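Local coordinates for protein CptN Toxin (Eubacterium rectale DSM 17629, PDB 4RMO) that acts as the toxin of a type III toxin-antitoxin system, forms a complex with its RNA antitoxin, and is probably an endoribonuclease, at residues 11-16 with 91-96; 31-36 with 46-51. All coordinates share one frame; numbering follows the deposited sequence.

Contact 1: residues 11-16 with 91-96. With nucleotides of chain B.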
loop_
_atom_site.group_PDB
_atom_site.type_symbol
_atom_site.label_atom_id
_atom_site.label_comp_id
_atom_site.label_asym_id
_atom_site.label_seq_id
_atom_site.Cartn_x
_atom_site.Cartn_y
_atom_site.Cartn_z
ATOM N N ASP A 11 -10.771 -15.383 -34.113
ATOM C CA ASP A 11 -10.778 -16.859 -34.205
ATOM C C ASP A 11 -9.536 -17.378 -34.904
ATOM O O ASP A 11 -9.042 -18.493 -34.633
ATOM C CB ASP A 11 -12.069 -17.370 -34.888
ATOM C CG ASP A 11 -13.265 -17.398 -33.922
ATOM O OD1 ASP A 11 -13.072 -17.401 -32.664
ATOM O OD2 ASP A 11 -14.412 -17.348 -34.413
ATOM N N ARG A 12 -9.004 -16.553 -35.798
ATOM C CA ARG A 12 -7.777 -16.900 -36.522
ATOM C C ARG A 12 -6.662 -17.323 -35.576
ATOM O O ARG A 12 -5.846 -18.185 -35.906
ATOM C CB ARG A 12 -7.349 -15.686 -37.333
ATOM C CG ARG A 12 -6.427 -15.967 -38.468
ATOM C CD ARG A 12 -5.645 -14.696 -38.814
ATOM N NE ARG A 12 -4.452 -15.066 -39.605
ATOM C CZ ARG A 12 -3.283 -14.416 -39.666
ATOM N NH1 ARG A 12 -3.077 -13.232 -39.080
ATOM N NH2 ARG A 12 -2.294 -14.958 -40.386
ATOM N N PHE A 13 -6.564 -16.658 -34.421
ATOM C CA PHE A 13 -5.543 -17.017 -33.435
ATOM C C PHE A 13 -5.695 -18.490 -33.046
ATOM O O PHE A 13 -4.723 -19.245 -33.071
ATOM C CB PHE A 13 -5.622 -16.154 -32.187
ATOM C CG PHE A 13 -4.665 -16.574 -31.092
ATOM C CD1 PHE A 13 -3.345 -16.239 -31.152
ATOM C CD2 PHE A 13 -5.123 -17.313 -29.998
ATOM C CE1 PHE A 13 -2.479 -16.609 -30.127
ATOM C CE2 PHE A 13 -4.268 -17.697 -28.992
ATOM C CZ PHE A 13 -2.937 -17.354 -29.054
ATOM N N PHE A 14 -6.906 -18.890 -32.755
ATOM C CA PHE A 14 -7.139 -20.222 -32.272
ATOM C C PHE A 14 -6.972 -21.289 -33.362
ATOM O O PHE A 14 -6.453 -22.387 -33.084
ATOM C CB PHE A 14 -8.500 -20.273 -31.592
ATOM C CG PHE A 14 -8.546 -19.389 -30.345
ATOM C CD1 PHE A 14 -8.120 -19.877 -29.126
ATOM C CD2 PHE A 14 -8.906 -18.064 -30.434
ATOM C CE1 PHE A 14 -8.138 -19.060 -28.010
ATOM C CE2 PHE A 14 -8.913 -17.229 -29.325
ATOM C CZ PHE A 14 -8.546 -17.735 -28.114
ATOM N N SER A 15 -7.395 -20.972 -34.588
ATOM C CA SER A 15 -7.193 -21.917 -35.709
ATOM C C SER A 15 -5.705 -21.967 -36.098
ATOM O O SER A 15 -5.179 -23.048 -36.247
ATOM C CB SER A 15 -8.114 -21.581 -36.908
ATOM O OG SER A 15 -7.851 -20.270 -37.395
ATOM N N ASP A 16 -4.981 -20.842 -36.080
ATOM C CA ASP A 16 -3.505 -20.907 -36.275
ATOM C C ASP A 16 -2.794 -21.736 -35.229
ATOM O O ASP A 16 -1.984 -22.580 -35.578
ATOM C CB ASP A 16 -2.856 -19.520 -36.253
ATOM C CG ASP A 16 -3.090 -18.727 -37.536
ATOM O OD1 ASP A 16 -3.682 -19.276 -38.489
ATOM O OD2 ASP A 16 -2.668 -17.549 -37.562
ATOM N N ASP A 91 -4.798 -20.725 -17.406
ATOM C CA ASP A 91 -4.870 -20.942 -18.843
ATOM C C ASP A 91 -4.415 -19.731 -19.609
ATOM O O ASP A 91 -4.797 -19.514 -20.766
ATOM C CB ASP A 91 -6.290 -21.296 -19.235
ATOM C CG ASP A 91 -6.703 -22.635 -18.709
ATOM O OD1 ASP A 91 -5.887 -23.565 -18.730
ATOM O OD2 ASP A 91 -7.885 -22.795 -18.322
HETATM N N MSE A 92 -3.601 -18.928 -18.969
HETATM C CA MSE A 92 -3.100 -17.726 -19.631
HETATM C C MSE A 92 -2.188 -18.085 -20.772
HETATM O O MSE A 92 -1.576 -19.167 -20.772
HETATM C CB MSE A 92 -2.333 -16.880 -18.637
HETATM C CG MSE A 92 -1.060 -17.602 -18.171
HETATM SE SE MSE A 92 -0.237 -16.592 -16.689
HETATM C CE MSE A 92 0.334 -14.982 -17.634
ATOM N N PHE A 93 -2.025 -17.159 -21.710
ATOM C CA PHE A 93 -1.279 -17.465 -22.917
ATOM C C PHE A 93 -0.855 -16.223 -23.634
ATOM O O PHE A 93 -1.379 -15.147 -23.374
ATOM C CB PHE A 93 -2.166 -18.295 -23.873
ATOM C CG PHE A 93 -3.403 -17.549 -24.328
ATOM C CD1 PHE A 93 -3.372 -16.724 -25.431
ATOM C CD2 PHE A 93 -4.580 -17.691 -23.650
ATOM C CE1 PHE A 93 -4.496 -16.077 -25.864
ATOM C CE2 PHE A 93 -5.721 -17.023 -24.049
ATOM C CZ PHE A 93 -5.670 -16.192 -25.171
ATOM N N PRO A 94 0.108 -16.347 -24.535
ATOM C CA PRO A 94 0.622 -15.164 -25.212
ATOM C C PRO A 94 0.018 -14.905 -26.546
ATOM O O PRO A 94 -0.476 -15.809 -27.188
ATOM C CB PRO A 94 2.085 -15.498 -25.400
ATOM C CG PRO A 94 2.098 -16.978 -25.573
ATOM C CD PRO A 94 0.933 -17.528 -24.800
ATOM N N ILE A 95 0.054 -13.657 -26.965
ATOM C CA ILE A 95 -0.558 -13.269 -28.203
ATOM C C ILE A 95 0.148 -12.031 -28.779
ATOM O O ILE A 95 0.919 -11.376 -28.086
ATOM C CB ILE A 95 -2.035 -12.960 -27.981
ATOM C CG1 ILE A 95 -2.806 -13.057 -29.277
ATOM C CG2 ILE A 95 -2.255 -11.572 -27.404
ATOM C CD1 ILE A 95 -4.268 -13.372 -29.051
ATOM N N SER A 96 -0.073 -11.749 -30.056
ATOM C CA SER A 96 0.475 -10.550 -30.677
ATOM C C SER A 96 -0.660 -9.720 -31.187
ATOM O O SER A 96 -1.789 -10.192 -31.312
ATOM C CB SER A 96 1.435 -10.901 -31.850
ATOM O OG SER A 96 0.766 -11.559 -32.902
ATOM P P G B 3 -14.725 -30.969 -16.214
ATOM O OP1 G B 3 -15.393 -31.974 -15.413
ATOM O OP2 G B 3 -14.881 -29.524 -15.848
ATOM O "O5'" G B 3 -13.158 -31.167 -16.290
ATOM C "C5'" G B 3 -12.577 -32.390 -16.752
ATOM C "C4'" G B 3 -11.115 -32.164 -17.080
ATOM O "O4'" G B 3 -11.026 -31.167 -18.137
ATOM C "C3'" G B 3 -10.260 -31.604 -15.957
ATOM O "O3'" G B 3 -9.705 -32.633 -15.137
ATOM C "C2'" G B 3 -9.150 -30.911 -16.727
ATOM O "O2'" G B 3 -8.124 -31.783 -17.149
ATOM C "C1'" G B 3 -9.917 -30.328 -17.911
ATOM N N9 G B 3 -10.404 -28.974 -17.656
ATOM C C8 G B 3 -11.610 -28.621 -17.111
ATOM N N7 G B 3 -11.741 -27.334 -16.942
ATOM C C5 G B 3 -10.556 -26.803 -17.431
ATOM C C6 G B 3 -10.126 -25.464 -17.518
ATOM O O6 G B 3 -10.740 -24.440 -17.217
ATOM N N1 G B 3 -8.852 -25.369 -18.074
ATOM C C2 G B 3 -8.079 -26.434 -18.455
ATOM N N2 G B 3 -6.863 -26.143 -18.934
ATOM N N3 G B 3 -8.470 -27.693 -18.372
ATOM C C4 G B 3 -9.717 -27.802 -17.868
#

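Contact 2: residues 31-36 with 46-51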
loop_
_atom_site.group_PDB
_atom_site.type_symbol
_atom_site.label_atom_id
_atom_site.label_comp_id
_atom_site.label_asym_id
_atom_site.label_seq_id
_atom_site.Cartn_x
_atom_site.Cartn_y
_atom_site.Cartn_z
ATOM N N PRO A 31 -14.612 -12.928 -23.471
ATOM C CA PRO A 31 -13.711 -11.843 -23.130
ATOM C C PRO A 31 -12.375 -12.360 -22.619
ATOM O O PRO A 31 -12.342 -13.333 -21.876
ATOM C CB PRO A 31 -14.474 -11.091 -22.018
ATOM C CG PRO A 31 -15.365 -12.089 -21.405
ATOM C CD PRO A 31 -15.747 -13.019 -22.524
ATOM N N HIS A 32 -11.288 -11.683 -22.989
ATOM C CA HIS A 32 -9.973 -12.004 -22.502
ATOM C C HIS A 32 -9.357 -10.766 -21.894
ATOM O O HIS A 32 -9.513 -9.651 -22.407
ATOM C CB HIS A 32 -9.062 -12.477 -23.637
ATOM C CG HIS A 32 -9.315 -13.868 -24.101
ATOM N ND1 HIS A 32 -10.341 -14.187 -24.970
ATOM C CD2 HIS A 32 -8.679 -15.030 -23.829
ATOM C CE1 HIS A 32 -10.337 -15.487 -25.195
ATOM N NE2 HIS A 32 -9.334 -16.022 -24.520
ATOM N N TYR A 33 -8.586 -10.949 -20.828
ATOM C CA TYR A 33 -7.986 -9.848 -20.105
ATOM C C TYR A 33 -6.517 -9.703 -20.478
ATOM O O TYR A 33 -5.740 -10.647 -20.389
ATOM C CB TYR A 33 -8.097 -10.144 -18.592
ATOM C CG TYR A 33 -7.456 -9.129 -17.644
ATOM C CD1 TYR A 33 -8.035 -7.902 -17.457
ATOM C CD2 TYR A 33 -6.319 -9.432 -16.915
ATOM C CE1 TYR A 33 -7.504 -6.982 -16.590
ATOM C CE2 TYR A 33 -5.789 -8.544 -15.996
ATOM C CZ TYR A 33 -6.385 -7.302 -15.856
ATOM O OH TYR A 33 -5.860 -6.359 -15.002
ATOM N N TYR A 34 -6.109 -8.493 -20.809
ATOM C CA TYR A 34 -4.723 -8.206 -21.106
ATOM C C TYR A 34 -3.977 -7.874 -19.810
ATOM O O TYR A 34 -4.126 -6.788 -19.262
ATOM C CB TYR A 34 -4.620 -7.024 -22.064
ATOM C CG TYR A 34 -3.198 -6.485 -22.223
ATOM C CD1 TYR A 34 -2.095 -7.325 -22.192
ATOM C CD2 TYR A 34 -2.974 -5.133 -22.417
ATOM C CE1 TYR A 34 -0.798 -6.826 -22.335
ATOM C CE2 TYR A 34 -1.698 -4.625 -22.584
ATOM C CZ TYR A 34 -0.607 -5.473 -22.524
ATOM O OH TYR A 34 0.683 -4.959 -22.666
ATOM N N CYS A 35 -3.148 -8.805 -19.355
ATOM C CA CYS A 35 -2.446 -8.685 -18.100
ATOM C C CYS A 35 -1.122 -7.902 -18.118
ATOM O O CYS A 35 -0.956 -6.941 -17.363
ATOM C CB CYS A 35 -2.199 -10.080 -17.589
ATOM S SG CYS A 35 -1.826 -9.961 -15.865
ATOM N N PHE A 36 -0.179 -8.303 -18.941
ATOM C CA PHE A 36 1.068 -7.557 -19.085
ATOM C C PHE A 36 1.798 -7.941 -20.339
ATOM O O PHE A 36 1.593 -8.998 -20.877
ATOM C CB PHE A 36 2.022 -7.761 -17.893
ATOM C CG PHE A 36 2.131 -9.189 -17.432
ATOM C CD1 PHE A 36 2.822 -10.136 -18.171
ATOM C CD2 PHE A 36 1.635 -9.557 -16.228
ATOM C CE1 PHE A 36 2.962 -11.442 -17.726
ATOM C CE2 PHE A 36 1.731 -10.869 -15.783
ATOM C CZ PHE A 36 2.398 -11.822 -16.536
ATOM N N TRP A 46 0.440 -11.026 -22.678
ATOM C CA TRP A 46 -0.065 -12.157 -21.941
ATOM C C TRP A 46 -1.540 -11.901 -21.619
ATOM O O TRP A 46 -1.912 -10.852 -21.069
ATOM C CB TRP A 46 0.752 -12.422 -20.695
ATOM C CG TRP A 46 2.044 -13.000 -21.053
ATOM C CD1 TRP A 46 3.222 -12.326 -21.251
ATOM C CD2 TRP A 46 2.317 -14.372 -21.315
ATOM N NE1 TRP A 46 4.209 -13.216 -21.648
ATOM C CE2 TRP A 46 3.675 -14.476 -21.685
ATOM C CE3 TRP A 46 1.541 -15.531 -21.290
ATOM C CZ2 TRP A 46 4.274 -15.697 -21.994
ATOM C CZ3 TRP A 46 2.137 -16.746 -21.586
ATOM C CH2 TRP A 46 3.498 -16.824 -21.917
HETATM N N MSE A 47 -2.371 -12.847 -21.997
HETATM C CA MSE A 47 -3.808 -12.720 -21.847
HETATM C C MSE A 47 -4.316 -13.763 -20.913
HETATM O O MSE A 47 -3.789 -14.845 -20.815
HETATM C CB MSE A 47 -4.530 -12.995 -23.153
HETATM C CG MSE A 47 -3.919 -12.298 -24.331
HETATM SE SE MSE A 47 -4.199 -10.353 -24.155
HETATM C CE MSE A 47 -6.159 -10.172 -24.179
ATOM N N ILE A 48 -5.442 -13.455 -20.272
ATOM C CA ILE A 48 -6.140 -14.393 -19.396
ATOM C C ILE A 48 -7.592 -14.520 -19.819
ATOM O O ILE A 48 -8.337 -13.541 -19.877
ATOM C CB ILE A 48 -6.087 -13.895 -17.945
ATOM C CG1 ILE A 48 -4.616 -13.687 -17.520
ATOM C CG2 ILE A 48 -6.774 -14.866 -17.008
ATOM C CD1 ILE A 48 -4.477 -13.030 -16.173
ATOM N N PRO A 49 -8.030 -15.745 -20.095
ATOM C CA PRO A 49 -9.397 -15.926 -20.477
ATOM C C PRO A 49 -10.345 -15.864 -19.274
ATOM O O PRO A 49 -9.975 -16.322 -18.225
ATOM C CB PRO A 49 -9.397 -17.368 -21.042
ATOM C CG PRO A 49 -8.322 -18.064 -20.305
ATOM C CD PRO A 49 -7.269 -17.002 -20.067
ATOM N N LEU A 50 -11.576 -15.385 -19.467
ATOM C CA LEU A 50 -12.584 -15.410 -18.433
ATOM C C LEU A 50 -13.676 -16.434 -18.649
ATOM O O LEU A 50 -13.977 -16.804 -19.787
ATOM C CB LEU A 50 -13.270 -14.059 -18.301
ATOM C CG LEU A 50 -12.470 -12.773 -18.148
ATOM C CD1 LEU A 50 -13.381 -11.686 -17.558
ATOM C CD2 LEU A 50 -11.213 -12.898 -17.326
ATOM N N SER A 51 -14.278 -16.864 -17.548
ATOM C CA SER A 51 -15.442 -17.680 -17.562
ATOM C C SER A 51 -16.450 -17.125 -16.535
ATOM O O SER A 51 -16.069 -16.649 -15.474
ATOM C CB SER A 51 -15.072 -19.093 -17.249
ATOM O OG SER A 51 -16.238 -19.895 -16.992
#

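Contact 1: residues 11-16 with 91-96
Helix 11-16 passes F13 and F14 over strand 93-96 at 119° between chain directions, with 10.7 Å between the two axes. F13 carries the contact. Its CG lies anti to the backbone N (chi1 175°), which sends the ring down toward the strand. There I95 CD1 sits over one face, 3.8 Å from the F13 ring centroid, in a CH-pi contact. The far rim of F13 meets F93, with F13 CE2 3.5 Å from F93 CE1. These two rings are nearly parallel, their planes at 27°, but they are slid so far apart that they barely overlap. F14 adds a looser touch, CZ to CZ of F93. No hydrogen bond runs between the two segments; they meet through apolar side chains, and the F13 rim also lies against P94 O. Strand 93-96 belongs to the antiparallel sheet. I9 of strand 6-9 packs against F14, F93 and I95, and Y99 meets the F13 ring edge-to-face. Just before the strand, D91 binds the RNA. Its carboxylate, whose OD2 has a second partner close by in the chain, takes two nearly straight hydrogen bonds from the base of G3 of chain B: N1 to OD2 of D91 and N2 to OD1 of D91, each 2.8 Å.

Contact 2: residues 31-36 with 46-51
Y33 extends its ring with CG anti to the backbone N (chi1 177°), and I48 CG1 turns anti to its carbonyl carbon (chi1 -56°); the two side chains then lie side by side. I48 CD1 comes to the edge of the Y33 ring, 4.1 Å from CD2 of Y33. It also touches CB and SG of C35. M47, modelled as selenomethionine, bends at chi2 and chi3, which folds its end back across strand 32-36. Its selenium, SE, lies 4.0 Å from Y34 CB and oblique to the Y34 ring, a Met-aromatic contact. Its CE reaches H32 CB. The H32 ring crosses P49, with CD2 of H32 3.5 Å from P49 CA. At the other end F36 CE1 meets W46 CD1 at 3.6 Å, the ring planes oblique at 52°.

Strands 32-36 and 46-51 form an antiparallel beta hairpin. Y33 and I48 are a hydrogen-bonded pair: Y33 N to I48 O and I48 N to Y33 O are both 2.8 Å. The second bond lies in the carbonyl plane, while the donor of the first is tilted from it. C35 N also bonds to W46 O, and L50 N to P31 O makes a longer bond of 3.3 Å.

Y33, I48 and W46 lie on one face of the sheet; H32, Y34, M47 and P49 lie on the other. Helix 116-134 packs on the first face: Y33 OH hydrogen-bonds to E123, R127 makes a cation-pi contact with F36, and L130 touches W46. W46 NE1 bonds to D38. On the second face M47 meets F93 and I95. Strand 6-9 pairs with strand 32-37, and strands 84-87 and 93-96 both pair with strand 44-51.

Overall arrangement
Contacts 1 and 2 lie 11 Å apart, centre to centre, and share one antiparallel sheet. Strand 93-96 of contact 1 is a neighbour of strand 44-51 of contact 2. M47 N and F93 O join them in a probable hydrogen bond of 2.9 Å. F93 is one side-chain link, and its CZ lies 3.5 Å from H32 CD2. M92 and P94 also touch W46. Along the chain, contact 2 is nested inside the loop that contact 1 closes. Both segment pairs come near the RNA. D91, just before strand 93-96 in segment 91-96, binds G3 of chain B, and the nearest atom of contact 2 is about 4 Å from the nucleic acid.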